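Side-chain contacts in beta-N-acetylglucosaminidase (Thermotoga maritima, PDB 3WO8), which probably removes terminal non-reducing N-acetyl-D-hexosamine residues from N-acetyl-beta-D-hexosaminides by hydrolysis, as a TIM-barrel glycosidase of the glycosyl hydrolase 3 family: residues B[176-181]-B[199-204]; B[242-247]-B[251-256]. All blocks are in the same frame, centred on the assembly; numbering follows the deposited sequence.

Contact 1: B[176-181]-B[199-204]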
ATOM      1  N   HIS B 176      18.439 -22.140  10.306  1.00 52.15           N
ATOM      2  CA  HIS B 176      17.658 -23.211   9.726  1.00 47.58           C
ATOM      3  C   HIS B 176      18.242 -23.724   8.422  1.00 44.54           C
ATOM      4  O   HIS B 176      17.836 -24.743   7.914  1.00 51.20           O
ATOM      5  CB  HIS B 176      16.280 -22.654   9.405  1.00 51.08           C
ATOM      6  CG  HIS B 176      15.158 -23.550   9.781  1.00 48.56           C
ATOM      7  ND1 HIS B 176      14.338 -23.282  10.854  1.00 52.98           N
ATOM      8  CD2 HIS B 176      14.682 -24.681   9.212  1.00 49.35           C
ATOM      9  CE1 HIS B 176      13.414 -24.223  10.948  1.00 51.75           C
ATOM     10  NE2 HIS B 176      13.605 -25.087   9.966  1.00 51.39           N
ATOM     11  N   GLY B 177      19.197 -23.036   7.852  1.00 46.42           N
ATOM     12  CA  GLY B 177      19.604 -23.352   6.481  1.00 48.71           C
ATOM     13  C   GLY B 177      19.851 -24.822   6.209  1.00 54.27           C
ATOM     14  O   GLY B 177      19.514 -25.320   5.157  1.00 54.32           O
ATOM     15  N   LYS B 178      20.459 -25.533   7.151  1.00 64.45           N
ATOM     16  CA  LYS B 178      20.916 -26.902   6.867  1.00 63.41           C
ATOM     17  C   LYS B 178      19.905 -27.967   7.291  1.00 61.82           C
ATOM     18  O   LYS B 178      20.218 -29.146   7.219  1.00 69.81           O
ATOM     19  CB  LYS B 178      22.280 -27.168   7.538  1.00 64.03           C
ATOM     20  CG  LYS B 178      23.470 -26.400   6.949  1.00 63.96           C
ATOM     21  CD  LYS B 178      24.746 -26.572   7.785  1.00 59.18           C
ATOM     22  CE  LYS B 178      25.966 -26.036   7.056  1.00 56.19           C
ATOM     23  NZ  LYS B 178      26.012 -24.551   7.051  1.00 56.51           N
ATOM     24  N   ALA B 179      18.704 -27.561   7.701  1.00 59.74           N
ATOM     25  CA  ALA B 179      17.743 -28.465   8.307  1.00 58.70           C
ATOM     26  C   ALA B 179      17.365 -29.563   7.355  1.00 73.88           C
ATOM     27  O   ALA B 179      16.921 -29.298   6.227  1.00 71.80           O
ATOM     28  CB  ALA B 179      16.502 -27.743   8.746  1.00 56.02           C
ATOM     29  N   ARG B 180      17.567 -30.791   7.853  1.00 96.14           N
ATOM     30  CA  ARG B 180      17.280 -32.051   7.162  1.00 98.00           C
ATOM     31  C   ARG B 180      15.929 -32.600   7.639  1.00 96.25           C
ATOM     32  O   ARG B 180      15.709 -32.893   8.840  1.00 76.04           O
ATOM     33  CB  ARG B 180      18.402 -33.079   7.391  1.00104.51           C
ATOM     34  CG  ARG B 180      19.687 -32.823   6.584  1.00107.75           C
ATOM     35  CD  ARG B 180      20.274 -34.090   5.952  1.00107.33           C
ATOM     36  NE  ARG B 180      19.334 -34.743   5.024  1.00111.63           N
ATOM     37  CZ  ARG B 180      18.550 -35.794   5.312  1.00116.00           C
ATOM     38  NH1 ARG B 180      18.571 -36.369   6.515  1.00125.36           N
ATOM     39  NH2 ARG B 180      17.728 -36.285   4.388  1.00102.39           N
ATOM     40  N   GLU B 181      15.039 -32.731   6.660  1.00100.47           N
ATOM     41  CA  GLU B 181      13.607 -32.797   6.904  1.00106.14           C
ATOM     42  C   GLU B 181      13.144 -34.249   6.939  1.00 94.62           C
ATOM     43  O   GLU B 181      13.763 -35.071   7.611  1.00 85.55           O
ATOM     44  CB  GLU B 181      12.868 -31.984   5.818  1.00115.00           C
ATOM     45  CG  GLU B 181      13.254 -30.490   5.739  1.00110.99           C
ATOM     46  CD  GLU B 181      12.307 -29.556   6.493  1.00102.36           C
ATOM     47  OE1 GLU B 181      12.745 -28.845   7.429  1.00 88.45           O
ATOM     48  OE2 GLU B 181      11.116 -29.524   6.135  1.00 93.30           O
ATOM     49  N   GLU B 199      31.417 -21.107  12.150  1.00 50.54           N
ATOM     50  CA  GLU B 199      31.977 -20.550  10.930  1.00 55.90           C
ATOM     51  C   GLU B 199      30.983 -20.165   9.846  1.00 52.70           C
ATOM     52  O   GLU B 199      31.267 -19.275   9.062  1.00 51.07           O
ATOM     53  CB  GLU B 199      32.943 -21.551  10.307  1.00 61.52           C
ATOM     54  CG  GLU B 199      34.189 -21.768  11.132  1.00 69.22           C
ATOM     55  CD  GLU B 199      35.180 -22.676  10.445  1.00 76.65           C
ATOM     56  OE1 GLU B 199      34.785 -23.770   9.975  1.00 79.34           O
ATOM     57  OE2 GLU B 199      36.357 -22.281  10.385  1.00 78.44           O
ATOM     58  N   GLU B 200      29.861 -20.878   9.738  1.00 57.89           N
ATOM     59  CA  GLU B 200      28.911 -20.645   8.616  1.00 56.24           C
ATOM     60  C   GLU B 200      27.579 -20.013   9.058  1.00 53.88           C
ATOM     61  O   GLU B 200      27.408 -18.813   8.993  1.00 47.23           O
ATOM     62  CB  GLU B 200      28.685 -21.943   7.855  1.00 58.61           C
ATOM     63  CG  GLU B 200      29.893 -22.361   7.032  1.00 59.40           C
ATOM     64  CD  GLU B 200      29.878 -23.820   6.627  1.00 64.22           C
ATOM     65  OE1 GLU B 200      28.790 -24.388   6.389  1.00 59.98           O
ATOM     66  OE2 GLU B 200      30.978 -24.402   6.534  1.00 72.24           O
ATOM     67  N   ASP B 201      26.675 -20.819   9.580  1.00 53.51           N
ATOM     68  CA  ASP B 201      25.314 -20.370   9.909  1.00 55.65           C
ATOM     69  C   ASP B 201      25.218 -19.231  10.934  1.00 55.28           C
ATOM     70  O   ASP B 201      24.304 -18.394  10.865  1.00 49.77           O
ATOM     71  CB  ASP B 201      24.477 -21.561  10.415  1.00 58.16           C
ATOM     72  CG  ASP B 201      24.498 -22.728   9.450  1.00 59.41           C
ATOM     73  OD1 ASP B 201      25.618 -23.243   9.164  1.00 59.58           O
ATOM     74  OD2 ASP B 201      23.402 -23.095   8.950  1.00 64.76           O
ATOM     75  N   LEU B 202      26.136 -19.227  11.898  1.00 53.72           N
ATOM     76  CA  LEU B 202      26.102 -18.226  12.969  1.00 50.87           C
ATOM     77  C   LEU B 202      26.866 -16.991  12.572  1.00 44.55           C
ATOM     78  O   LEU B 202      26.715 -15.960  13.215  1.00 43.83           O
ATOM     79  CB  LEU B 202      26.665 -18.775  14.282  1.00 49.94           C
ATOM     80  CG  LEU B 202      25.734 -19.712  15.022  1.00 51.92           C
ATOM     81  CD1 LEU B 202      26.528 -20.776  15.721  1.00 54.81           C
ATOM     82  CD2 LEU B 202      24.912 -18.947  16.034  1.00 55.14           C
ATOM     83  N   LEU B 203      27.675 -17.091  11.523  1.00 42.11           N
ATOM     84  CA  LEU B 203      28.448 -15.944  11.087  1.00 45.73           C
ATOM     85  C   LEU B 203      27.559 -14.696  11.036  1.00 47.26           C
ATOM     86  O   LEU B 203      27.818 -13.750  11.787  1.00 48.61           O
ATOM     87  CB  LEU B 203      29.229 -16.196   9.775  1.00 44.50           C
ATOM     88  CG  LEU B 203      30.057 -14.980   9.347  1.00 46.81           C
ATOM     89  CD1 LEU B 203      30.872 -14.457  10.506  1.00 50.18           C
ATOM     90  CD2 LEU B 203      31.009 -15.272   8.194  1.00 51.58           C
ATOM     91  N   PRO B 204      26.460 -14.725  10.246  1.00 47.52           N
ATOM     92  CA  PRO B 204      25.562 -13.573  10.193  1.00 47.46           C
ATOM     93  C   PRO B 204      24.969 -13.148  11.533  1.00 44.73           C
ATOM     94  O   PRO B 204      24.756 -11.969  11.762  1.00 49.55           O
ATOM     95  CB  PRO B 204      24.424 -14.055   9.271  1.00 50.10           C
ATOM     96  CG  PRO B 204      24.957 -15.239   8.544  1.00 48.46           C
ATOM     97  CD  PRO B 204      25.849 -15.883   9.562  1.00 50.39           C
TER

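Contact 2: B[242-247]-B[251-256]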
ATOM      1  N   VAL B 242      25.524 -20.579  23.885  1.00 52.81           N
ATOM      2  CA  VAL B 242      25.990 -19.992  22.607  1.00 58.01           C
ATOM      3  C   VAL B 242      25.562 -18.520  22.352  1.00 59.50           C
ATOM      4  O   VAL B 242      26.302 -17.773  21.694  1.00 61.98           O
ATOM      5  CB  VAL B 242      25.610 -20.852  21.397  1.00 57.40           C
ATOM      6  CG1 VAL B 242      24.135 -20.733  21.124  1.00 64.82           C
ATOM      7  CG2 VAL B 242      26.371 -20.427  20.152  1.00 58.13           C
ATOM      8  N   LEU B 243      24.401 -18.088  22.849  1.00 58.55           N
ATOM      9  CA  LEU B 243      23.889 -16.758  22.454  1.00 53.68           C
ATOM     10  C   LEU B 243      24.136 -15.701  23.504  1.00 48.97           C
ATOM     11  O   LEU B 243      24.775 -14.678  23.223  1.00 45.32           O
ATOM     12  CB  LEU B 243      22.392 -16.784  22.049  1.00 52.34           C
ATOM     13  CG  LEU B 243      21.693 -15.442  21.698  1.00 48.71           C
ATOM     14  CD1 LEU B 243      22.333 -14.763  20.500  1.00 49.78           C
ATOM     15  CD2 LEU B 243      20.211 -15.591  21.444  1.00 47.22           C
ATOM     16  N   ARG B 244      23.616 -15.927  24.700  1.00 43.87           N
ATOM     17  CA  ARG B 244      23.759 -14.936  25.774  1.00 45.82           C
ATOM     18  C   ARG B 244      25.173 -14.746  26.335  1.00 48.52           C
ATOM     19  O   ARG B 244      25.498 -13.639  26.803  1.00 49.50           O
ATOM     20  CB  ARG B 244      22.878 -15.281  26.930  1.00 47.70           C
ATOM     21  CG  ARG B 244      21.434 -15.339  26.537  1.00 49.67           C
ATOM     22  CD  ARG B 244      20.711 -14.160  27.085  1.00 49.64           C
ATOM     23  NE  ARG B 244      19.285 -14.277  26.816  1.00 49.95           N
ATOM     24  CZ  ARG B 244      18.536 -13.337  26.266  1.00 46.92           C
ATOM     25  NH1 ARG B 244      19.068 -12.196  25.895  1.00 46.75           N
ATOM     26  NH2 ARG B 244      17.243 -13.548  26.094  1.00 50.65           N
ATOM     27  N   GLU B 245      25.986 -15.808  26.295  1.00 48.17           N
ATOM     28  CA  GLU B 245      27.361 -15.792  26.840  1.00 49.88           C
ATOM     29  C   GLU B 245      28.387 -15.704  25.741  1.00 52.37           C
ATOM     30  O   GLU B 245      29.140 -14.729  25.662  1.00 62.71           O
ATOM     31  CB  GLU B 245      27.660 -17.021  27.731  1.00 47.68           C
ATOM     32  CG  GLU B 245      26.708 -17.128  28.918  1.00 50.79           C
ATOM     33  CD  GLU B 245      26.961 -18.301  29.853  1.00 52.19           C
ATOM     34  OE1 GLU B 245      27.472 -19.367  29.437  1.00 57.13           O
ATOM     35  OE2 GLU B 245      26.598 -18.156  31.033  1.00 50.87           O
ATOM     36  N   LYS B 246      28.446 -16.717  24.895  1.00 48.38           N
ATOM     37  CA  LYS B 246      29.493 -16.742  23.899  1.00 50.02           C
ATOM     38  C   LYS B 246      29.412 -15.506  22.986  1.00 55.20           C
ATOM     39  O   LYS B 246      30.415 -14.849  22.759  1.00 56.88           O
ATOM     40  CB  LYS B 246      29.455 -18.027  23.094  1.00 47.64           C
ATOM     41  CG  LYS B 246      30.728 -18.263  22.331  1.00 47.51           C
ATOM     42  CD  LYS B 246      30.627 -19.528  21.506  1.00 52.38           C
ATOM     43  CE  LYS B 246      31.984 -20.008  21.016  1.00 56.01           C
ATOM     44  NZ  LYS B 246      32.830 -18.891  20.482  1.00 58.74           N
ATOM     45  N   ILE B 247      28.221 -15.178  22.492  1.00 60.33           N
ATOM     46  CA  ILE B 247      28.064 -14.051  21.554  1.00 56.00           C
ATOM     47  C   ILE B 247      28.012 -12.728  22.282  1.00 49.28           C
ATOM     48  O   ILE B 247      28.616 -11.748  21.839  1.00 51.60           O
ATOM     49  CB  ILE B 247      26.785 -14.176  20.703  1.00 55.90           C
ATOM     50  CG1 ILE B 247      27.051 -15.081  19.507  1.00 59.67           C
ATOM     51  CG2 ILE B 247      26.334 -12.800  20.209  1.00 52.91           C
ATOM     52  CD1 ILE B 247      25.797 -15.687  18.915  1.00 62.38           C
ATOM     53  N   GLY B 251      19.763  -8.907  24.772  1.00 53.38           N
ATOM     54  CA  GLY B 251      18.491  -8.331  24.319  1.00 49.57           C
ATOM     55  C   GLY B 251      17.385  -9.357  24.178  1.00 45.76           C
ATOM     56  O   GLY B 251      17.449 -10.411  24.758  1.00 46.91           O
ATOM     57  N   LEU B 252      16.395  -9.046  23.352  1.00 49.79           N
ATOM     58  CA  LEU B 252      15.140  -9.809  23.239  1.00 47.59           C
ATOM     59  C   LEU B 252      15.269 -11.105  22.462  1.00 44.40           C
ATOM     60  O   LEU B 252      15.742 -11.141  21.339  1.00 50.16           O
ATOM     61  CB  LEU B 252      14.085  -8.945  22.584  1.00 47.88           C
ATOM     62  CG  LEU B 252      12.644  -9.274  22.895  1.00 50.86           C
ATOM     63  CD1 LEU B 252      12.382  -9.260  24.384  1.00 52.62           C
ATOM     64  CD2 LEU B 252      11.748  -8.232  22.252  1.00 52.34           C
ATOM     65  N   VAL B 253      14.899 -12.190  23.111  1.00 46.14           N
ATOM     66  CA  VAL B 253      14.874 -13.475  22.476  1.00 44.72           C
ATOM     67  C   VAL B 253      13.425 -13.924  22.448  1.00 47.34           C
ATOM     68  O   VAL B 253      12.706 -13.961  23.494  1.00 41.40           O
ATOM     69  CB  VAL B 253      15.743 -14.499  23.199  1.00 45.82           C
ATOM     70  CG1 VAL B 253      15.424 -15.893  22.673  1.00 44.42           C
ATOM     71  CG2 VAL B 253      17.214 -14.176  22.964  1.00 46.74           C
ATOM     72  N   ILE B 254      12.994 -14.252  21.237  1.00 45.27           N
ATOM     73  CA  ILE B 254      11.618 -14.599  21.041  1.00 47.85           C
ATOM     74  C   ILE B 254      11.591 -15.977  20.453  1.00 43.80           C
ATOM     75  O   ILE B 254      12.468 -16.349  19.665  1.00 43.38           O
ATOM     76  CB  ILE B 254      10.875 -13.582  20.153  1.00 54.85           C
ATOM     77  CG1 ILE B 254       9.374 -13.845  20.245  1.00 59.03           C
ATOM     78  CG2 ILE B 254      11.362 -13.643  18.695  1.00 56.46           C
ATOM     79  CD1 ILE B 254       8.522 -12.917  19.406  1.00 66.43           C
ATOM     80  N   SER B 255      10.594 -16.742  20.874  1.00 43.56           N
ATOM     81  CA  SER B 255      10.383 -18.086  20.332  1.00 48.76           C
ATOM     82  C   SER B 255       9.792 -18.032  18.919  1.00 44.68           C
ATOM     83  O   SER B 255       9.069 -17.093  18.591  1.00 42.26           O
ATOM     84  CB  SER B 255       9.439 -18.864  21.247  1.00 48.74           C
ATOM     85  OG  SER B 255       8.081 -18.525  21.008  1.00 47.59           O
ATOM     86  N   ASP B 256      10.098 -19.025  18.086  1.00 44.46           N
ATOM     87  CA  ASP B 256       9.287 -19.253  16.905  1.00 43.06           C
ATOM     88  C   ASP B 256       7.948 -19.725  17.493  1.00 44.98           C
ATOM     89  O   ASP B 256       7.839 -19.865  18.729  1.00 46.93           O
ATOM     90  CB  ASP B 256       9.929 -20.232  15.941  1.00 40.05           C
ATOM     91  CG  ASP B 256       9.376 -20.086  14.526  1.00 42.91           C
ATOM     92  OD1 ASP B 256       8.256 -19.580  14.401  1.00 46.92           O
ATOM     93  OD2 ASP B 256      10.028 -20.446  13.529  1.00 43.64           O
TER

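Contact 1: B[176-181]-B[199-204]
Gly-177 and Asp-201 mark the closest backbone approach, with their CA atoms 7.3 Å apart, where two type I beta turns face each other. One turn runs from His-176 to Ala-179 and is closed by Ala-179 N bonding to His-176 O; the other, from Glu-200 to Leu-203, is closed by Leu-203 N bonding to Glu-200 O. Gly-177 presents no side chain on the flank nearest Asp-201, and its N lies 4.3 Å from Asp-201 OD2. Lys-178 bridges the gap. Its chain runs extended from CG to CE and then bends (chi4 75°), which carries NZ in between two acidic side chains. Asp-201 OD1 receives Lys-178 NZ on its syn side at 2.5 Å, a salt bridge, while the lysine's CD passes alongside the same carboxylate. Glu-200 crosses the lysine at about a right angle and offers OE1 on its anti side, 2.9 Å from Lys-178 NZ. A long, flexible cation suits this place because a single ammonium can serve both carboxylates, and its charge probably favours their ionised forms, notably that of the buried Asp-201. Lys-196 adds a weak, long ion pair to Glu-200 OE1. The lysine's turn follows strand 167-173, whereas the acidic turn separates helices 194-199 and 203-211; at its end and just after it, Leu-203 and Pro-204 pack against helix 147-164, and Leu-202 touches Pro-174.

Contact 2: B[242-247]-B[251-256]
Gly-251 comes first along the strand segment, and its carbonyl oxygen meets the guanidinium of Arg-244. Arg-244 NH1 reaches Gly-251 O at 2.7 Å in a nearly straight bond (N-H...O 175°), lying in the carbonyl plane, with the oxygen also in the guanidinium plane. Gly-251 N lies near the same edge, in the plane of the guanidinium. Leu-252 points away from the helix and touches Thr-216 and Asn-282. Val-253 points back and carries the apolar half of the contact. Its CG2 lies over one face of the guanidinium, 3.2 Å from Arg-244 NH2, and meets Leu-243 CD2 tip to tip at 3.6 Å. A compact branched residue fits here, where one methyl serves both the leucine and the arginine's flat face. The bend in Arg-244 at chi2 (-107°) brings the guanidinium inward from a helix position partly open to solvent. There NH2 also bonds Asn-282 OD1 and Gly-280 O, which fixes the group's rotation; Asn-282 OD1 takes Val-253 N as well. Farther on, Ser-255 OG donates to Asp-256 O at 2.7 Å and bonds Leu-285 N, giving its buried hydroxyl two partners. Strand 253-257 runs between parallel strands 216-219 and 283-286 of the TIM barrel, with helix 236-247 against its outer side and Leu-243 also touching Phe-173 of strand 167-173.

Overall arrangement
Contact 1 and contact 2 follow one another along the chain within the TIM-barrel domain, their centres 16 Å apart. Their nearest atoms come to about 4 Å without touching. Strand 167-173 connects them indirectly: His-172 stacks edge-to-face with His-176 of contact 1 and touches Asp-256 of contact 2, while Phe-173 touches Val-242 and Ile-247. On the outside, helix 194-199 leads into the acidic turn of contact 1, and its Trp-198 pairs by cation-pi with Lys-246. Both 176-181 and Asp-256 lie at the C-terminal ends of barrel strands, the end where TIM-barrel enzymes hold their active sites; the ion pairs and helix packing lie farther out.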